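Local coordinates for ABC-type branched-chain amino acid transport systems periplasmic component-like protein (Thermomonospora curvata, PDB 4N03) that probably binds fatty acids as the extracytoplasmic substrate-binding component of an ABC transporter of the leucine-binding protein family, and holds a palmitic acid here, at residues D21-Q25 / V70-T74; S138-Q142 / I340-R344; V199-P203 / A217-V223. All blocks are in the same frame, centred on the assembly; numbering follows the deposited sequence.

In the fold
The three contacts mark out the length of a two-lobed periplasmic-binding-protein fold, with a four-stranded and a seven-stranded main sheet, that holds a palmitic acid. Interactions 1 and 2 are on the same side of the chain's centre, with their own centres 20 Å apart and nearest atoms about 10 Å apart. Interaction 3 lies on the opposite side, its centre 56 Å from that of interaction 1 and 40 Å from that of interaction 2; its segments fall in the chain between 138-142 and 340-344. Interaction 2 lies near the ligand: the Gln142 side chain is about 10 Å from the palmitic acid, too far to touch it. Helix 309-330 connects interactions 1 and 2, bonding to Cys71 through Cys329 and packing against His343.

Interaction 1. Residues D21-Q25 / V70-T74; sequences DGVKQ and VCGRT
Arg73 reaches out of the type I' beta turn Val70-Arg73 and meets Asp21 end-on, NH1 on OD2 at 2.8 Å and NH2 on OD1 at 2.9 Å, a two-pronged salt bridge. The carboxylate and guanidinium planes are 35° apart, yet the NH2 bond is almost straight. NH2 gives a second, nearly straight bond to Gln25 OE1, 2.8 Å, lying in the carbonyl plane on a lone pair; the amide itself stands nearly upright to the guanidinium, at 87°. The extended Arg73 chain, from CG to NE, gives the reach this needs.

The close-packed part is on the face of the guanidinium where Val23 sits. Val23 sets CG1 over that face, while CG2 meets Cys71 SG at 3.8 Å, and that sulfur is joined to Cys329 in a disulfide. Leu334 of strand 333-334 lines the same apolar side. The looser side is at the polar ends, Asp21 and Gln25, both partly exposed. Here an Asx turn steadies the carboxylate: Asp21 OD1 also accepts from Val23 N, and its two donors come from opposite faces.

Since NE also bonds to Thr30 O, acceptors on NE, NH1 and NH2 hold the guanidinium's rotation, and its charge would probably keep Asp21 ionised.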
# COMPACT_ATOMS: atom_id res chain seq x y z
N ASP A 21 -21.82 -24.04 17.35
CA ASP A 21 -22.39 -24.10 16.04
C ASP A 21 -21.65 -25.10 15.13
O ASP A 21 -21.93 -25.14 13.94
CB ASP A 21 -22.44 -22.69 15.40
CG ASP A 21 -21.08 -22.06 15.28
OD1 ASP A 21 -20.05 -22.61 15.77
OD2 ASP A 21 -21.06 -20.96 14.69
N GLY A 22 -20.72 -25.88 15.69
CA GLY A 22 -19.92 -26.83 14.90
C GLY A 22 -18.76 -26.23 14.09
O GLY A 22 -18.11 -26.95 13.31
N VAL A 23 -18.47 -24.97 14.30
CA VAL A 23 -17.41 -24.30 13.58
C VAL A 23 -16.10 -24.47 14.33
O VAL A 23 -15.98 -24.16 15.50
CB VAL A 23 -17.75 -22.81 13.34
CG1 VAL A 23 -16.57 -22.08 12.75
CG2 VAL A 23 -19.02 -22.68 12.52
N LYS A 24 -15.08 -24.96 13.62
CA LYS A 24 -13.75 -25.07 14.20
C LYS A 24 -13.16 -23.69 14.46
O LYS A 24 -13.31 -22.78 13.66
CB LYS A 24 -12.82 -25.87 13.28
CG LYS A 24 -13.19 -27.34 13.09
CD LYS A 24 -12.36 -27.97 11.98
CE LYS A 24 -12.77 -29.39 11.66
NZ LYS A 24 -12.32 -29.71 10.28
N GLN A 25 -12.54 -23.54 15.63
CA GLN A 25 -12.06 -22.24 16.09
C GLN A 25 -10.54 -22.25 16.27
O GLN A 25 -10.04 -22.88 17.17
CB GLN A 25 -12.76 -21.88 17.40
CG GLN A 25 -14.30 -21.84 17.29
CD GLN A 25 -15.06 -21.54 18.57
OE1 GLN A 25 -16.22 -21.14 18.47
NE2 GLN A 25 -14.51 -21.76 19.72
N VAL A 70 -19.75 -12.36 11.64
CA VAL A 70 -19.44 -13.50 10.73
C VAL A 70 -19.67 -14.79 11.50
O VAL A 70 -19.12 -14.95 12.60
CB VAL A 70 -17.98 -13.51 10.22
CG1 VAL A 70 -17.75 -14.71 9.34
CG2 VAL A 70 -17.72 -12.22 9.45
N CYS A 71 -20.51 -15.67 10.98
CA CYS A 71 -20.70 -16.95 11.67
C CYS A 71 -21.25 -16.65 13.10
O CYS A 71 -20.94 -17.36 14.04
CB CYS A 71 -19.35 -17.80 11.61
SG CYS A 71 -19.55 -19.37 10.71
N GLY A 72 -22.04 -15.56 13.25
CA GLY A 72 -22.55 -15.13 14.54
C GLY A 72 -21.54 -14.60 15.54
O GLY A 72 -21.84 -14.42 16.76
N ARG A 73 -20.34 -14.30 15.05
CA ARG A 73 -19.27 -13.84 15.87
C ARG A 73 -18.90 -12.39 15.51
O ARG A 73 -18.87 -12.00 14.34
CB ARG A 73 -18.04 -14.74 15.67
CG ARG A 73 -18.26 -16.15 16.23
CD ARG A 73 -17.17 -17.10 15.77
NE ARG A 73 -17.28 -18.43 16.32
CZ ARG A 73 -18.13 -19.36 15.90
NH1 ARG A 73 -18.93 -19.15 14.90
NH2 ARG A 73 -18.10 -20.55 16.48
N THR A 74 -18.65 -11.62 16.55
CA THR A 74 -18.25 -10.22 16.39
C THR A 74 -16.77 -10.12 16.06
O THR A 74 -15.98 -10.77 16.69
CB THR A 74 -18.55 -9.40 17.68
OG1 THR A 74 -17.70 -9.83 18.75
CG2 THR A 74 -19.94 -9.56 18.13

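Interaction 2. Residues S138-Q142 / I340-R344; sequences SKYIQ and INAHR
One backbone oxygen, Lys139 O, takes two bonds from the same guanidinium: Arg344 grips it side-on, through NE at 2.8 Å and NH2 at 2.9 Å. The oxygen lies in the guanidinium plane, but NH2 stands well above the carbonyl plane. This carbonyl belongs to a type I beta turn, Ser138 to Ile141, opened by an ST turn at Ser138, whose hydroxyl also bonds Glu120. In this periplasmic-binding-protein fold the contact joins the loop after strand 126-129 to the last turn of helix 336-343. Arginine suits the place because its bend at chi2 (-90°) turns the guanidinium so that its NE/NH2 edge faces Lys139 O.

Beside it the Gln142 amide offers OE1 to His343 NE2, a nearly straight bond of 2.8 Å at the imidazole edge, close to the ring plane, and more weakly to Arg344 NH1, which also has Phe359 O. Phe125 and Phe359 meet the His343 ring, so the imidazole works as both an aromatic filler and a donor.

Ile340 packs against the turn, CG2 on Tyr140 CE1 at 3.7 Å and CD1 close to Lys139 O; the Tyr140 and Ile340 side chains cross at about a right angle. On the partly exposed side, the long, extended Lys139 chain passes over Ile340 and brings NZ to 2.9 Å from Asn341 OD1, in the plane of that carbonyl.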
# COMPACT_ATOMS: atom_id res chain seq x y z
N SER A 138 4.77 -16.16 -0.50
CA SER A 138 4.24 -16.77 0.74
C SER A 138 2.77 -17.00 0.62
O SER A 138 2.00 -16.03 0.42
CB SER A 138 4.43 -15.87 1.93
OG SER A 138 3.67 -16.49 3.01
N LYS A 139 2.30 -18.23 0.82
CA LYS A 139 0.87 -18.53 0.76
C LYS A 139 0.09 -17.62 1.70
O LYS A 139 -1.04 -17.29 1.39
CB LYS A 139 0.58 -20.02 1.12
CG LYS A 139 -0.84 -20.51 0.82
CD LYS A 139 -1.13 -21.94 1.30
CE LYS A 139 -2.62 -22.26 1.21
NZ LYS A 139 -2.91 -23.66 1.63
N TYR A 140 0.70 -17.30 2.83
CA TYR A 140 -0.02 -16.62 3.90
C TYR A 140 -0.02 -15.13 3.80
O TYR A 140 -0.78 -14.47 4.55
CB TYR A 140 0.52 -17.08 5.25
CG TYR A 140 0.33 -18.53 5.42
CD1 TYR A 140 -0.91 -19.03 5.73
CD2 TYR A 140 1.35 -19.44 5.18
CE1 TYR A 140 -1.15 -20.37 5.85
CE2 TYR A 140 1.08 -20.83 5.27
CZ TYR A 140 -0.20 -21.24 5.59
OH TYR A 140 -0.53 -22.58 5.74
N ILE A 141 0.75 -14.54 2.90
CA ILE A 141 0.83 -13.09 2.75
C ILE A 141 0.19 -12.69 1.46
O ILE A 141 0.60 -13.17 0.40
CB ILE A 141 2.26 -12.57 2.83
CG1 ILE A 141 2.91 -12.98 4.15
CG2 ILE A 141 2.25 -11.06 2.64
CD1 ILE A 141 4.38 -12.63 4.26
N GLN A 142 -0.87 -11.87 1.50
CA GLN A 142 -1.42 -11.32 0.27
C GLN A 142 -0.89 -9.96 -0.00
O GLN A 142 -1.30 -8.99 0.65
CB GLN A 142 -2.94 -11.25 0.35
CG GLN A 142 -3.57 -10.65 -0.91
CD GLN A 142 -3.27 -11.57 -2.10
OE1 GLN A 142 -3.66 -12.73 -2.08
NE2 GLN A 142 -2.62 -11.05 -3.11
N ILE A 340 -7.04 -19.33 5.09
CA ILE A 340 -6.17 -19.11 3.95
C ILE A 340 -6.70 -19.82 2.72
O ILE A 340 -6.64 -19.29 1.63
CB ILE A 340 -4.69 -19.44 4.23
CG1 ILE A 340 -3.79 -18.76 3.18
CG2 ILE A 340 -4.45 -20.92 4.29
CD1 ILE A 340 -3.85 -17.24 3.21
N ASN A 341 -7.26 -21.01 2.91
CA ASN A 341 -7.79 -21.73 1.75
C ASN A 341 -9.02 -21.00 1.19
O ASN A 341 -9.19 -20.92 -0.00
CB ASN A 341 -8.10 -23.16 2.16
CG ASN A 341 -6.84 -24.00 2.34
OD1 ASN A 341 -5.77 -23.60 1.92
ND2 ASN A 341 -6.99 -25.08 3.00
N ALA A 342 -9.85 -20.40 2.05
CA ALA A 342 -10.98 -19.58 1.62
C ALA A 342 -10.46 -18.38 0.83
O ALA A 342 -10.94 -18.08 -0.26
CB ALA A 342 -11.81 -19.11 2.80
N HIS A 343 -9.44 -17.69 1.35
CA HIS A 343 -8.89 -16.55 0.65
C HIS A 343 -8.34 -16.94 -0.74
O HIS A 343 -8.61 -16.32 -1.76
CB HIS A 343 -7.75 -15.92 1.47
CG HIS A 343 -7.09 -14.81 0.73
ND1 HIS A 343 -7.73 -13.67 0.32
CD2 HIS A 343 -5.83 -14.74 0.23
CE1 HIS A 343 -6.89 -12.91 -0.36
NE2 HIS A 343 -5.72 -13.55 -0.43
N ARG A 344 -7.53 -17.99 -0.78
CA ARG A 344 -6.76 -18.39 -1.98
C ARG A 344 -7.62 -19.11 -2.99
O ARG A 344 -7.08 -19.54 -4.03
CB ARG A 344 -5.58 -19.26 -1.62
CG ARG A 344 -4.50 -18.55 -0.82
CD ARG A 344 -3.46 -17.91 -1.65
NE ARG A 344 -2.55 -17.06 -0.91
CZ ARG A 344 -2.18 -15.86 -1.31
NH1 ARG A 344 -2.61 -15.35 -2.43
NH2 ARG A 344 -1.31 -15.17 -0.59

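Interaction 3. Residues V199-P203 / A217-V223; sequences VFELP and ALAKEKV
Phe200 and Leu202 face helix 212-220 from strand 198-204, an outermost strand of the seven-stranded mixed sheet in this periplasmic-binding-protein fold. Strand, helix and the parallel strand 225-229 form a beta-alpha-beta crossover that skips over strand 170-176, which lies between the two strands and whose Val174 touches both Leu202 and Leu218.

The aromatic interaction is a CH-pi contact. Glu221 CG sits 3.5 Å from the centroid of the Phe200 ring and only 3° off its normal, centred over one face. A bend at chi2 (-78°) brings CD close to the CD1-CE1 side of the ring, and the final torsion turns the carboxylate nearly parallel to it, 15° between the planes. Glutamate suits this partly exposed site by combining a methylene for the ring with a charged end, which forms a salt bridge with Lys170.

The remaining side-chain contacts are apolar. Leu202 straddles two helix residues, one branch on each: CD1 touches Leu218 CG at 3.8 Å, while CD2 meets Ala217 CB at 4.1 Å. The small Ala217 methyl lets strand and helix approach, and it also lies beside the rim of the Phe200 ring.

Lys222, with positive phi, begins the exit from the helix in a Schellman motif, turning the chain so that Val223 points back to the strand, where its CG1 approaches Phe200 CD2 at 4.3 Å.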
# COMPACT_ATOMS: atom_id res chain seq x y z
N VAL A 199 20.32 6.09 -14.80
CA VAL A 199 19.74 6.24 -13.46
C VAL A 199 20.80 6.73 -12.49
O VAL A 199 21.90 6.17 -12.45
CB VAL A 199 19.14 4.92 -12.92
CG1 VAL A 199 18.45 5.12 -11.58
CG2 VAL A 199 18.14 4.37 -13.91
N PHE A 200 20.48 7.73 -11.71
CA PHE A 200 21.27 8.23 -10.62
C PHE A 200 20.52 7.87 -9.35
O PHE A 200 19.32 8.24 -9.17
CB PHE A 200 21.45 9.75 -10.74
CG PHE A 200 22.09 10.40 -9.55
CD1 PHE A 200 23.29 9.99 -9.10
CD2 PHE A 200 21.44 11.42 -8.89
CE1 PHE A 200 23.88 10.57 -7.99
CE2 PHE A 200 22.02 12.04 -7.82
CZ PHE A 200 23.25 11.60 -7.37
N GLU A 201 21.15 7.14 -8.46
CA GLU A 201 20.52 6.56 -7.28
C GLU A 201 20.88 7.29 -5.99
O GLU A 201 22.07 7.56 -5.75
CB GLU A 201 21.01 5.10 -7.15
CG GLU A 201 20.78 4.27 -8.38
CD GLU A 201 21.17 2.79 -8.25
OE1 GLU A 201 21.34 2.32 -7.12
OE2 GLU A 201 21.28 2.20 -9.35
N LEU A 202 19.90 7.60 -5.15
CA LEU A 202 20.12 8.36 -3.91
C LEU A 202 19.44 7.64 -2.78
O LEU A 202 18.24 7.90 -2.52
CB LEU A 202 19.59 9.79 -4.07
CG LEU A 202 20.42 10.76 -4.90
CD1 LEU A 202 19.78 12.11 -5.03
CD2 LEU A 202 21.76 11.05 -4.21
N PRO A 203 20.09 6.78 -2.04
CA PRO A 203 19.47 6.13 -0.91
C PRO A 203 19.26 7.08 0.27
O PRO A 203 20.11 7.92 0.55
CB PRO A 203 20.47 5.05 -0.51
CG PRO A 203 21.76 5.57 -1.00
CD PRO A 203 21.47 6.30 -2.27
N ALA A 217 22.12 17.26 -5.09
CA ALA A 217 22.76 16.21 -5.86
C ALA A 217 22.03 15.96 -7.18
O ALA A 217 22.66 15.76 -8.22
CB ALA A 217 22.82 14.93 -5.03
N LEU A 218 20.69 15.94 -7.15
CA LEU A 218 19.90 15.80 -8.36
C LEU A 218 20.21 16.89 -9.39
O LEU A 218 20.30 16.64 -10.59
CB LEU A 218 18.40 15.80 -8.03
CG LEU A 218 17.93 14.58 -7.26
CD1 LEU A 218 16.62 14.88 -6.60
CD2 LEU A 218 17.79 13.38 -8.17
N ALA A 219 20.35 18.13 -8.92
CA ALA A 219 20.66 19.24 -9.78
C ALA A 219 22.08 19.08 -10.35
O ALA A 219 22.30 19.31 -11.54
CB ALA A 219 20.52 20.53 -9.01
N LYS A 220 23.03 18.71 -9.52
CA LYS A 220 24.41 18.52 -9.99
C LYS A 220 24.50 17.48 -11.09
O LYS A 220 25.28 17.61 -12.06
CB LYS A 220 25.30 18.14 -8.82
CG LYS A 220 26.75 17.95 -9.18
CD LYS A 220 27.63 17.83 -7.95
CE LYS A 220 29.11 17.96 -8.32
NZ LYS A 220 29.95 18.00 -7.09
N GLU A 221 23.72 16.42 -10.95
CA GLU A 221 23.64 15.37 -11.94
C GLU A 221 22.83 15.71 -13.17
O GLU A 221 22.81 14.90 -14.15
CB GLU A 221 23.12 14.11 -11.30
CG GLU A 221 24.14 13.39 -10.49
CD GLU A 221 25.13 12.58 -11.33
OE1 GLU A 221 24.81 12.01 -12.40
OE2 GLU A 221 26.23 12.46 -10.86
N LYS A 222 22.15 16.83 -13.17
CA LYS A 222 21.37 17.28 -14.30
C LYS A 222 20.35 16.22 -14.71
O LYS A 222 20.19 15.87 -15.88
CB LYS A 222 22.27 17.69 -15.46
CG LYS A 222 23.27 18.79 -15.10
CD LYS A 222 24.13 19.17 -16.31
CE LYS A 222 25.02 20.36 -16.00
NZ LYS A 222 25.68 20.95 -17.20
N VAL A 223 19.61 15.71 -13.75
CA VAL A 223 18.61 14.70 -14.07
C VAL A 223 17.46 15.33 -14.88
O VAL A 223 17.23 16.54 -14.83
CB VAL A 223 18.05 14.01 -12.79
CG1 VAL A 223 19.17 13.38 -11.99
CG2 VAL A 223 17.22 14.96 -11.93